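Local coordinates for polysaccharide Lyase Family 6 (PDB 6QPS), which cleaves alginate as a calcium-containing family 6 polysaccharide lyase specific for mannuronic acid, probably by beta-elimination, at residues 128-133 with 162-167; 180-185 with 214-219. All blocks are in the same frame, centred on the assembly; numbering follows the deposited sequence.

Contact 1 (128-133 with 162-167) and contact 2 (180-185 with 214-219) are both parallel pairings between neighbouring turns of the right-handed beta-helix that family 6 lyases share. Their centres lie 15 Å apart and their nearest atoms about 5 Å, without touching. Along the chain they follow in series, contact 1 closing before contact 2 opens, and each joins segments separated by 28 residues, with no helix between. They belong to different strand ladders: 131-138 pairs with 165-167, whereas 181-183 bridges 155-159 and 215-218. Both thus join successive turns of one solenoid, contact 1 away from the calcium site and contact 2, more buried, beside it, the side chain of Arg216 about 6 Å from the metal.

Contact 1. Residues 128-133 with 162-167; sequences SFCRMT and TNNRID
Arg131 grips the carboxylate of Asp167 side-on. Its NE lies 2.8 Å from OD1 of Asp167. NH2 of Arg131 reaches OD2 of Asp167 at 3.0 Å, nearly straight. Both oxygens are met on their syn side, although the two flat groups are turned 35° apart. Asp167 OD2 takes a second bond from Thr133 OG1 at 2.7 Å, arriving over the opposite face of the carboxylate, so three bonds fix its rotation. The arginine reaches this far because its chain runs extended from CG to NE, with CG opposite the backbone N (chi1 179°). Arg165 runs alongside it, its NH1 3.3 Å from NH2 of Arg131 and over the guanidinium face. Asp167, at the edge of the Arg131 guanidinium and over a face of that of Arg165, which it meets by charge alone, and Asp197, which bridges Arg165, would probably offset the like charges.

Beneath this network the backbones form a ladder, the strand axes almost exactly parallel, as between successive turns of a beta-helix. Met132 N to Arg165 O and Asp167 N to Met132 O are two of its rungs. On the face carrying Met132 and Ile166, CB of the former meets CD1 of the latter at 3.9 Å.

Ahead of the strands, Phe129 and Asn163 share a left-handed backbone conformation and stack: CB of Asn163 sits 3.6 Å from the Phe129 ring centroid in a CH-pi contact, and the amide lies 7° from the ring plane. Tyr98 stacks on Phe129 as well. Asn164 OD1 accepts from Cys130 N at 2.8 Å, while its ND2 bonds to Ala127 O, so both polar atoms of the amide are engaged and its flip is set. A water donates to Cys130 O and Asn163 O.

Contact 2. Residues 180-185 with 214-219; sequences VLQVWL and IIRIGH
The side chains of Gln182 and His219 cross at about a right angle, yet amide and ring planes are only 14° apart, with NE2 of Gln182 3.3 Å from CE1 of His219. A bend at chi2 (75°) turns the amide toward the neighbouring strand, where its OE1 accepts from Arg216 NH1 at 2.9 Å, the donor tilted 23° from the carbonyl plane. NE2 donates to Gly218 O at 3.1 Å and to Val183 O; both oxygens lie near the amide plane, though NE2 stands above each carbonyl plane. With an alanine at Gln182, Gly218 O would probably lose its amide donor and Arg216 NH1 one of its two partners, leaving a gap beside His219. Trp184 crosses His219 obliquely, its CE3 3.6 Å from CE1 of His219, and a water joins ND1 of His219 to Leu185 N. On the opposite face, CB of Val183 packs 4.1 Å from CG2 of Ile217. Leu185 CD1 rests 3.6 Å from CA of Gly218, leaving little room for a side chain. Tyr155 also binds Arg216 NH1, and Arg216 lies beside Glu213, a calcium ligand. These are parallel rungs of a beta-helix, polar (Gln182, Arg216) on one face and aliphatic (Leu181, Val183) on the other, bordering the calcium site.

Contact 1. Residues 128-133 with 162-167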
ATOM      1  N   SER A 128      -4.582  -3.559  20.153  1.00  9.96           N
ATOM      2  CA  SER A 128      -4.548  -2.106  20.039  1.00 11.12           C
ATOM      3  C   SER A 128      -3.217  -1.594  20.580  1.00  9.93           C
ATOM      4  O   SER A 128      -2.622  -2.176  21.486  1.00 10.37           O
ATOM      5  CB  SER A 128      -5.727  -1.427  20.731  1.00 13.90           C
ATOM      6  OG  SER A 128      -5.726  -1.717  22.110  1.00 15.82           O
ATOM      7  N   PHE A 129      -2.727  -0.521  19.978  1.00 10.29           N
ATOM      8  CA  PHE A 129      -1.445   0.071  20.359  1.00 10.21           C
ATOM      9  C   PHE A 129      -0.307  -0.945  20.297  1.00 11.78           C
ATOM     10  O   PHE A 129       0.635  -0.899  21.087  1.00 12.07           O
ATOM     11  CB  PHE A 129      -1.511   0.758  21.727  1.00 13.35           C
ATOM     12  CG  PHE A 129      -2.384   1.967  21.738  1.00 16.43           C
ATOM     13  CD1 PHE A 129      -3.679   1.878  22.183  1.00 16.95           C
ATOM     14  CD2 PHE A 129      -1.912   3.190  21.275  1.00 20.96           C
ATOM     15  CE1 PHE A 129      -4.505   3.001  22.184  1.00 24.24           C
ATOM     16  CE2 PHE A 129      -2.736   4.309  21.274  1.00 21.17           C
ATOM     17  CZ  PHE A 129      -4.021   4.202  21.727  1.00 19.19           C
ATOM     18  N   CYS A 130      -0.389  -1.889  19.369  1.00 10.58           N
ATOM     19  CA  CYS A 130       0.637  -2.902  19.164  1.00  9.86           C
ATOM     20  C   CYS A 130       1.464  -2.530  17.937  1.00 10.46           C
ATOM     21  O   CYS A 130       1.040  -1.737  17.097  1.00 11.28           O
ATOM     22  CB  CYS A 130      -0.008  -4.277  19.007  1.00 10.68           C
ATOM     23  SG  CYS A 130      -0.795  -4.895  20.537  1.00 10.62           S
ATOM     24  N   ARG A 131       2.670  -3.094  17.853  1.00  9.97           N
ATOM     25  CA  ARG A 131       3.642  -2.633  16.870  1.00  9.73           C
ATOM     26  C   ARG A 131       4.530  -3.777  16.406  1.00 10.25           C
ATOM     27  O   ARG A 131       4.969  -4.592  17.214  1.00 11.22           O
ATOM     28  CB  ARG A 131       4.515  -1.540  17.483  1.00 10.70           C
ATOM     29  CG  ARG A 131       5.586  -0.977  16.568  1.00 10.33           C
ATOM     30  CD  ARG A 131       6.314   0.153  17.279  1.00 11.84           C
ATOM     31  NE  ARG A 131       7.379   0.716  16.462  1.00 10.38           N
ATOM     32  CZ  ARG A 131       8.361   1.486  16.915  1.00 13.61           C
ATOM     33  NH1 ARG A 131       8.420   1.802  18.207  1.00 17.71           N
ATOM     34  NH2 ARG A 131       9.279   1.943  16.085  1.00 12.96           N
ATOM     35  N   MET A 132       4.758  -3.854  15.093  1.00  9.89           N
ATOM     36  CA  MET A 132       5.777  -4.728  14.518  1.00  9.74           C
ATOM     37  C   MET A 132       6.819  -3.825  13.869  1.00  8.90           C
ATOM     38  O   MET A 132       6.491  -3.067  12.951  1.00  9.52           O
ATOM     39  CB  MET A 132       5.146  -5.687  13.502  1.00 12.83           C
ATOM     40  CG  MET A 132       6.134  -6.515  12.744  1.00 12.74           C
ATOM     41  SD  MET A 132       5.396  -7.351  11.295  1.00 23.41           S
ATOM     42  CE  MET A 132       4.229  -8.409  12.072  1.00 28.54           C
ATOM     43  N   THR A 133       8.067  -3.894  14.349  1.00  8.54           N
ATOM     44  CA  THR A 133       9.115  -2.980  13.915  1.00  9.34           C
ATOM     45  C   THR A 133      10.412  -3.737  13.641  1.00 10.26           C
ATOM     46  O   THR A 133      10.787  -4.659  14.378  1.00 10.12           O
ATOM     47  CB  THR A 133       9.300  -1.834  14.923  1.00  9.98           C
ATOM     48  OG1 THR A 133      10.208  -0.882  14.379  1.00 11.29           O
ATOM     49  CG2 THR A 133       9.846  -2.320  16.270  1.00 11.77           C
ATOM     50  N   THR A 162      -7.269  -1.200  16.568  1.00  9.49           N
ATOM     51  CA  THR A 162      -7.046   0.239  16.496  1.00  9.88           C
ATOM     52  C   THR A 162      -5.610   0.571  16.901  1.00  9.93           C
ATOM     53  O   THR A 162      -4.988  -0.118  17.720  1.00  9.37           O
ATOM     54  CB  THR A 162      -8.017   1.028  17.417  1.00 10.35           C
ATOM     55  OG1 THR A 162      -7.852   0.577  18.768  1.00 16.48           O
ATOM     56  CG2 THR A 162      -9.469   0.856  17.005  1.00 10.75           C
ATOM     57  N   ASN A 163      -5.098   1.652  16.316  1.00  8.17           N
ATOM     58  CA  ASN A 163      -3.858   2.275  16.752  1.00  8.90           C
ATOM     59  C   ASN A 163      -2.676   1.320  16.697  1.00  9.01           C
ATOM     60  O   ASN A 163      -1.771   1.413  17.527  1.00 10.53           O
ATOM     61  CB  ASN A 163      -3.980   2.843  18.173  1.00 10.93           C
ATOM     62  CG  ASN A 163      -5.117   3.833  18.315  1.00 11.36           C
ATOM     63  OD1 ASN A 163      -6.169   3.517  18.881  1.00 13.49           O
ATOM     64  ND2 ASN A 163      -4.918   5.036  17.791  1.00 13.42           N
ATOM     65  N   ASN A 164      -2.633   0.410  15.729  1.00  9.69           N
ATOM     66  CA  ASN A 164      -1.481  -0.463  15.557  1.00  8.99           C
ATOM     67  C   ASN A 164      -0.537   0.134  14.518  1.00  8.08           C
ATOM     68  O   ASN A 164      -0.892   1.062  13.784  1.00 10.07           O
ATOM     69  CB  ASN A 164      -1.945  -1.866  15.166  1.00  9.43           C
ATOM     70  CG  ASN A 164      -2.775  -2.516  16.277  1.00  9.64           C
ATOM     71  OD1 ASN A 164      -2.427  -2.424  17.460  1.00  9.76           O
ATOM     72  ND2 ASN A 164      -3.864  -3.186  15.902  1.00  9.96           N
ATOM     73  N   ARG A 165       0.695  -0.371  14.508  1.00  8.11           N
ATOM     74  CA  ARG A 165       1.748   0.189  13.672  1.00  9.30           C
ATOM     75  C   ARG A 165       2.634  -0.912  13.104  1.00  8.52           C
ATOM     76  O   ARG A 165       3.068  -1.817  13.829  1.00  9.14           O
ATOM     77  CB  ARG A 165       2.602   1.193  14.471  1.00  9.29           C
ATOM     78  CG  ARG A 165       3.714   1.894  13.650  1.00  9.22           C
ATOM     79  CD  ARG A 165       4.382   2.995  14.488  1.00 10.58           C
ATOM     80  NE  ARG A 165       5.457   3.602  13.707  1.00 10.04           N
ATOM     81  CZ  ARG A 165       6.589   4.083  14.197  1.00  9.81           C
ATOM     82  NH1 ARG A 165       6.806   4.082  15.502  1.00 12.05           N
ATOM     83  NH2 ARG A 165       7.527   4.530  13.365  1.00 12.07           N
ATOM     84  N   ILE A 166       2.896  -0.825  11.801  0.81  8.09           N
ATOM     85  CA  ILE A 166       3.886  -1.647  11.105  0.81  9.06           C
ATOM     86  C   ILE A 166       4.944  -0.685  10.556  0.81  7.52           C
ATOM     87  O   ILE A 166       4.624   0.156   9.707  0.81  8.21           O
ATOM     88  CB  ILE A 166       3.249  -2.418   9.932  0.81  8.84           C
ATOM     89  CG1 ILE A 166       2.001  -3.203  10.368  0.81  9.80           C
ATOM     90  CG2 ILE A 166       4.283  -3.331   9.261  0.81  8.67           C
ATOM     91  CD1 ILE A 166       2.241  -4.287  11.361  0.81 10.47           C
ATOM     92  N   ASP A 167       6.192  -0.816  10.997  1.00  8.25           N
ATOM     93  CA  ASP A 167       7.204   0.152  10.582  1.00  7.45           C
ATOM     94  C   ASP A 167       8.608  -0.445  10.493  1.00  9.12           C
ATOM     95  O   ASP A 167       8.990  -1.358  11.237  1.00  9.51           O
ATOM     96  CB  ASP A 167       7.216   1.395  11.509  1.00  9.07           C
ATOM     97  CG  ASP A 167       7.734   1.064  12.914  1.00 10.09           C
ATOM     98  OD1 ASP A 167       6.933   0.585  13.744  1.00 10.42           O
ATOM     99  OD2 ASP A 167       8.962   1.220  13.188  1.00 10.45           O
TER
HETATM  100  O   HOH W   1       1.143   1.244  17.941  1.00 27.48           O

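Contact 2. Residues 180-185 with 214-219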
ATOM      1  N   VAL A 180       0.183  -9.130   0.951  1.00  9.82           N
ATOM      2  CA  VAL A 180       1.252  -8.911   1.925  1.00 10.05           C
ATOM      3  C   VAL A 180       0.659  -8.331   3.213  1.00  8.44           C
ATOM      4  O   VAL A 180       0.904  -8.838   4.318  1.00  9.08           O
ATOM      5  CB  VAL A 180       2.382  -8.031   1.343  1.00  9.16           C
ATOM      6  CG1 VAL A 180       3.369  -7.626   2.424  1.00  9.57           C
ATOM      7  CG2 VAL A 180       3.092  -8.760   0.205  1.00 10.66           C
ATOM      8  N   LEU A 181      -0.159  -7.287   3.084  1.00  9.27           N
ATOM      9  CA  LEU A 181      -0.695  -6.558   4.231  1.00  8.04           C
ATOM     10  C   LEU A 181      -2.146  -6.169   3.965  1.00  9.03           C
ATOM     11  O   LEU A 181      -2.428  -5.295   3.132  1.00  9.06           O
ATOM     12  CB  LEU A 181       0.176  -5.342   4.532  1.00  8.63           C
ATOM     13  CG  LEU A 181      -0.207  -4.410   5.668  1.00 11.68           C
ATOM     14  CD1 LEU A 181      -0.370  -5.146   6.936  1.00 14.24           C
ATOM     15  CD2 LEU A 181       0.867  -3.321   5.841  1.00 15.02           C
ATOM     16  N   GLN A 182      -3.060  -6.807   4.695  1.00  9.41           N
ATOM     17  CA  GLN A 182      -4.479  -6.482   4.645  1.00  8.74           C
ATOM     18  C   GLN A 182      -4.894  -5.706   5.888  1.00  8.09           C
ATOM     19  O   GLN A 182      -4.604  -6.125   7.020  1.00  9.13           O
ATOM     20  CB  GLN A 182      -5.299  -7.768   4.599  1.00  9.94           C
ATOM     21  CG  GLN A 182      -6.813  -7.582   4.729  1.00  8.19           C
ATOM     22  CD  GLN A 182      -7.441  -7.027   3.462  1.00  9.10           C
ATOM     23  OE1 GLN A 182      -7.243  -7.554   2.373  1.00 10.99           O
ATOM     24  NE2 GLN A 182      -8.227  -5.959   3.606  1.00  9.94           N
ATOM     25  N   VAL A 183      -5.599  -4.600   5.682  1.00  8.37           N
ATOM     26  CA  VAL A 183      -6.283  -3.884   6.758  1.00  9.50           C
ATOM     27  C   VAL A 183      -7.728  -4.387   6.772  1.00  8.10           C
ATOM     28  O   VAL A 183      -8.513  -4.077   5.864  1.00  8.32           O
ATOM     29  CB  VAL A 183      -6.185  -2.361   6.573  1.00  8.18           C
ATOM     30  CG1 VAL A 183      -6.860  -1.666   7.756  1.00  9.68           C
ATOM     31  CG2 VAL A 183      -4.723  -1.921   6.449  1.00  9.69           C
ATOM     32  N   TRP A 184      -8.076  -5.160   7.797  1.00  8.95           N
ATOM     33  CA  TRP A 184      -9.408  -5.728   7.923  1.00  9.28           C
ATOM     34  C   TRP A 184     -10.323  -4.777   8.667  1.00  9.81           C
ATOM     35  O   TRP A 184      -9.984  -4.321   9.762  1.00  8.98           O
ATOM     36  CB  TRP A 184      -9.346  -6.999   8.756  1.00  9.47           C
ATOM     37  CG  TRP A 184      -8.636  -8.165   8.113  1.00  8.58           C
ATOM     38  CD1 TRP A 184      -7.318  -8.483   8.232  1.00  9.64           C
ATOM     39  CD2 TRP A 184      -9.226  -9.191   7.296  1.00  8.88           C
ATOM     40  NE1 TRP A 184      -7.039  -9.640   7.531  1.00  9.38           N
ATOM     41  CE2 TRP A 184      -8.194 -10.099   6.959  1.00  9.43           C
ATOM     42  CE3 TRP A 184     -10.518  -9.435   6.819  1.00 11.17           C
ATOM     43  CZ2 TRP A 184      -8.416 -11.216   6.159  1.00 12.44           C
ATOM     44  CZ3 TRP A 184     -10.734 -10.554   6.040  1.00 14.49           C
ATOM     45  CH2 TRP A 184      -9.683 -11.417   5.701  1.00 13.46           C
ATOM     46  N   LEU A 185     -11.481  -4.494   8.084  1.00  9.09           N
ATOM     47  CA  LEU A 185     -12.490  -3.651   8.696  1.00  9.60           C
ATOM     48  C   LEU A 185     -13.777  -4.439   8.897  1.00  8.92           C
ATOM     49  O   LEU A 185     -14.128  -5.328   8.109  1.00 10.02           O
ATOM     50  CB  LEU A 185     -12.811  -2.458   7.811  1.00  8.86           C
ATOM     51  CG  LEU A 185     -11.634  -1.699   7.222  1.00 10.52           C
ATOM     52  CD1 LEU A 185     -12.151  -0.626   6.248  1.00 11.09           C
ATOM     53  CD2 LEU A 185     -10.754  -1.058   8.264  1.00  9.90           C
ATOM     54  N   ILE A 214      -0.111  -5.703  -2.824  1.00  8.09           N
ATOM     55  CA  ILE A 214       0.770  -5.543  -1.667  1.00  8.42           C
ATOM     56  C   ILE A 214      -0.021  -5.093  -0.439  1.00  8.83           C
ATOM     57  O   ILE A 214       0.052  -5.722   0.621  1.00  8.99           O
ATOM     58  CB  ILE A 214       1.920  -4.567  -1.980  1.00  9.36           C
ATOM     59  CG1 ILE A 214       2.719  -4.982  -3.224  1.00  7.96           C
ATOM     60  CG2 ILE A 214       2.877  -4.451  -0.781  1.00  8.70           C
ATOM     61  CD1 ILE A 214       3.312  -6.375  -3.187  1.00 10.51           C
ATOM     62  N   ILE A 215      -0.776  -3.993  -0.547  1.00  8.18           N
ATOM     63  CA  ILE A 215      -1.628  -3.510   0.536  1.00  9.35           C
ATOM     64  C   ILE A 215      -3.061  -3.386   0.028  1.00  9.56           C
ATOM     65  O   ILE A 215      -3.299  -2.843  -1.060  1.00  8.31           O
ATOM     66  CB  ILE A 215      -1.156  -2.136   1.063  1.00  8.16           C
ATOM     67  CG1 ILE A 215       0.281  -2.154   1.576  1.00  8.56           C
ATOM     68  CG2 ILE A 215      -2.103  -1.598   2.160  1.00  8.86           C
ATOM     69  CD1 ILE A 215       0.810  -0.811   2.021  1.00  9.22           C
ATOM     70  N   ARG A 216      -4.017  -3.820   0.848  1.00  7.97           N
ATOM     71  CA  ARG A 216      -5.442  -3.605   0.604  1.00  8.39           C
ATOM     72  C   ARG A 216      -6.039  -3.006   1.873  1.00  7.74           C
ATOM     73  O   ARG A 216      -5.868  -3.566   2.968  1.00  8.26           O
ATOM     74  CB  ARG A 216      -6.186  -4.890   0.219  1.00  9.27           C
ATOM     75  CG  ARG A 216      -7.637  -4.629  -0.212  1.00  9.37           C
ATOM     76  CD  ARG A 216      -8.418  -5.932  -0.203  1.00 11.27           C
ATOM     77  NE  ARG A 216      -8.125  -6.839  -1.309  1.00 11.10           N
ATOM     78  CZ  ARG A 216      -8.074  -8.158  -1.219  1.00 10.54           C
ATOM     79  NH1 ARG A 216      -8.187  -8.776  -0.056  1.00 12.38           N
ATOM     80  NH2 ARG A 216      -7.874  -8.883  -2.303  1.00 14.01           N
ATOM     81  N   ILE A 217      -6.677  -1.857   1.749  1.00  8.13           N
ATOM     82  CA  ILE A 217      -7.241  -1.153   2.901  1.00  7.30           C
ATOM     83  C   ILE A 217      -8.760  -1.312   2.865  1.00  7.76           C
ATOM     84  O   ILE A 217      -9.465  -0.559   2.186  1.00  8.86           O
ATOM     85  CB  ILE A 217      -6.843   0.326   2.960  1.00  7.43           C
ATOM     86  CG1 ILE A 217      -5.336   0.520   2.708  1.00  9.18           C
ATOM     87  CG2 ILE A 217      -7.251   0.918   4.357  1.00  8.88           C
ATOM     88  CD1 ILE A 217      -4.904   1.995   2.730  1.00 10.91           C
ATOM     89  N   GLY A 218      -9.285  -2.279   3.624  1.00  7.34           N
ATOM     90  CA  GLY A 218     -10.692  -2.623   3.565  1.00  7.61           C
ATOM     91  C   GLY A 218     -11.015  -3.629   2.482  1.00  8.12           C
ATOM     92  O   GLY A 218     -10.131  -4.257   1.898  1.00  8.47           O
ATOM     93  N   HIS A 219     -12.322  -3.772   2.232  1.00  8.88           N
ATOM     94  CA  HIS A 219     -12.886  -4.620   1.186  1.00  8.44           C
ATOM     95  C   HIS A 219     -14.095  -3.913   0.573  1.00  8.65           C
ATOM     96  O   HIS A 219     -14.644  -2.971   1.154  1.00  8.67           O
ATOM     97  CB  HIS A 219     -13.408  -5.954   1.744  1.00 10.19           C
ATOM     98  CG  HIS A 219     -12.362  -6.899   2.246  1.00  9.77           C
ATOM     99  ND1 HIS A 219     -11.814  -6.812   3.510  1.00 10.83           N
ATOM    100  CD2 HIS A 219     -11.843  -8.025   1.695  1.00 10.59           C
ATOM    101  CE1 HIS A 219     -10.963  -7.809   3.691  1.00 10.90           C
ATOM    102  NE2 HIS A 219     -10.962  -8.565   2.604  1.00 11.85           N
TER
HETATM  103  O   HOH W   2     -12.672  -5.170   5.516  1.00  9.82           O